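Local coordinates for protein 4-hydroxybutyrate CoA-transferase (Porphyromonas gingivalis, PDB 3EH7) that probably transfers coenzyme A between acyl groups, as an acetate or 4-hydroxybutyrate CoA-transferase of the acetyl-CoA hydrolase/transferase family, at residues Lys262-Gly267 / Ile304-Asn309. Numbering follows the deposited sequence.
Sequences KTLHPG and IAQNDN
The hydroxyl of T263 joins the two loops by bonding in both directions. OG1 donates to the backbone O of Q306 (2.7 Å), lying in the carbonyl plane on a lone pair. The same OG1 accepts from the backbone N of D308 (2.9 Å) in a nearly straight bond. A chi1 of 53° sets OG1 between its own backbone N and carbonyl carbon, facing the other loop, while the methyl CG2 rests 3.7 Å from OD2 of D308. Threonine suits the place because one oxygen can serve a C=O and an N-H two residues apart. A water continues the link, accepting from T263 N and donating to D308 O. Both loops lead into parallel strands of the large mixed sheet, 269-271 and 310-314, which are separated by strands 238-240 and 215-217; residues 304-307 form a type I beta turn closed by N307 N to I304 O. On the buried side, the flat amide of N307 lies against CB of L264, an apolar surface, and alongside K262, whose CE runs close to it. Bent at chi3 (82°), K262 brings NZ to the carbonyl O of H265 and to those of K268 and I239; a long lysine can gather several carbonyls at once. The solvent side is looser: Q306, polar and flexible as an exposed position allows, stretches outward, and the end of its amide reaches CD1 of L264.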
loop_
_atom_site.group_PDB
_atom_site.type_symbol
_atom_site.label_atom_id
_atom_site.label_comp_id
_atom_site.label_asym_id
_atom_site.label_seq_id
_atom_site.Cartn_x
_atom_site.Cartn_y
_atom_site.Cartn_z
ATOM N N LYS A 262 7.482 12.450 21.424
ATOM C CA LYS A 262 7.499 11.298 20.530
ATOM C C LYS A 262 7.194 10.045 21.327
ATOM O O LYS A 262 7.636 9.917 22.447
ATOM C CB LYS A 262 8.868 11.111 19.900
ATOM C CG LYS A 262 9.210 12.097 18.827
ATOM C CD LYS A 262 10.639 11.837 18.303
ATOM C CE LYS A 262 10.709 10.711 17.267
ATOM N NZ LYS A 262 12.075 10.074 17.204
ATOM N N THR A 263 6.487 9.101 20.716
ATOM C CA THR A 263 6.154 7.855 21.364
ATOM C C THR A 263 7.090 6.727 20.941
ATOM O O THR A 263 6.998 5.631 21.470
ATOM C CB THR A 263 4.710 7.499 21.054
ATOM O OG1 THR A 263 4.537 7.540 19.632
ATOM C CG2 THR A 263 3.766 8.533 21.769
ATOM N N LEU A 264 7.977 6.998 19.989
ATOM C CA LEU A 264 9.040 6.077 19.620
ATOM C C LEU A 264 10.317 6.896 19.562
ATOM O O LEU A 264 10.315 7.973 18.999
ATOM C CB LEU A 264 8.766 5.444 18.245
ATOM C CG LEU A 264 9.681 4.273 17.864
ATOM C CD1 LEU A 264 9.399 2.999 18.737
ATOM C CD2 LEU A 264 9.540 3.970 16.368
ATOM N N HIS A 265 11.397 6.374 20.123
ATOM C CA HIS A 265 12.673 7.058 20.155
ATOM C C HIS A 265 12.540 8.506 20.603
ATOM O O HIS A 265 12.914 9.414 19.859
ATOM C CB HIS A 265 13.371 6.957 18.792
ATOM C CG HIS A 265 13.597 5.544 18.358
ATOM N ND1 HIS A 265 14.441 4.682 19.038
ATOM C CD2 HIS A 265 13.026 4.816 17.374
ATOM C CE1 HIS A 265 14.399 3.491 18.462
ATOM N NE2 HIS A 265 13.550 3.544 17.445
ATOM N N PRO A 266 12.010 8.716 21.830
ATOM C CA PRO A 266 11.816 10.056 22.348
ATOM C C PRO A 266 13.123 10.802 22.487
ATOM O O PRO A 266 14.156 10.202 22.800
ATOM C CB PRO A 266 11.144 9.836 23.703
ATOM C CG PRO A 266 11.469 8.456 24.073
ATOM C CD PRO A 266 11.608 7.683 22.803
ATOM N N GLY A 267 13.079 12.092 22.168
ATOM C CA GLY A 267 14.250 12.946 22.200
ATOM C C GLY A 267 15.270 12.743 21.097
ATOM O O GLY A 267 16.309 13.384 21.112
ATOM N N ILE A 304 6.909 3.273 11.455
ATOM C CA ILE A 304 6.468 4.646 11.316
ATOM C C ILE A 304 5.216 4.848 12.165
ATOM O O ILE A 304 5.125 5.836 12.934
ATOM C CB ILE A 304 6.144 5.027 9.832
ATOM C CG1 ILE A 304 7.400 4.951 8.944
ATOM C CG2 ILE A 304 5.550 6.435 9.773
ATOM C CD1 ILE A 304 7.122 4.871 7.442
ATOM N N ALA A 305 4.262 3.925 12.047
ATOM C CA ALA A 305 2.965 4.015 12.780
ATOM C C ALA A 305 3.063 4.113 14.298
ATOM O O ALA A 305 2.107 4.566 14.962
ATOM C CB ALA A 305 2.073 2.807 12.435
ATOM N N GLN A 306 4.180 3.671 14.868
ATOM C CA GLN A 306 4.347 3.713 16.308
ATOM C C GLN A 306 4.649 5.124 16.828
ATOM O O GLN A 306 4.672 5.322 18.043
ATOM C CB GLN A 306 5.473 2.782 16.732
ATOM C CG GLN A 306 5.128 1.309 16.562
ATOM C CD GLN A 306 6.338 0.390 16.702
ATOM O OE1 GLN A 306 6.717 -0.298 15.748
ATOM N NE2 GLN A 306 6.891 0.316 17.894
ATOM N N ASN A 307 4.906 6.069 15.911
ATOM C CA ASN A 307 5.094 7.489 16.236
ATOM C C ASN A 307 3.737 8.128 16.170
ATOM O O ASN A 307 3.182 8.226 15.079
ATOM C CB ASN A 307 5.994 8.203 15.177
ATOM C CG ASN A 307 7.426 7.671 15.129
ATOM O OD1 ASN A 307 7.766 6.782 14.329
ATOM N ND2 ASN A 307 8.257 8.196 15.971
ATOM N N ASP A 308 3.176 8.563 17.297
ATOM C CA ASP A 308 1.904 9.298 17.232
ATOM C C ASP A 308 2.056 10.624 16.484
ATOM O O ASP A 308 3.137 11.205 16.477
ATOM C CB ASP A 308 1.358 9.605 18.600
ATOM C CG ASP A 308 0.840 8.389 19.307
ATOM O OD1 ASP A 308 0.900 7.291 18.746
ATOM O OD2 ASP A 308 0.359 8.553 20.446
ATOM N N ASN A 309 0.944 11.090 15.907
ATOM C CA ASN A 309 0.851 12.398 15.251
ATOM C C ASN A 309 1.854 12.600 14.113
ATOM O O ASN A 309 2.494 13.659 14.004
ATOM C CB ASN A 309 0.968 13.506 16.303
ATOM C CG ASN A 309 -0.080 13.383 17.383
ATOM O OD1 ASN A 309 -1.262 13.548 17.112
ATOM N ND2 ASN A 309 0.352 13.118 18.626
HETATM O O HOH W 1 4.869 10.708 18.582
#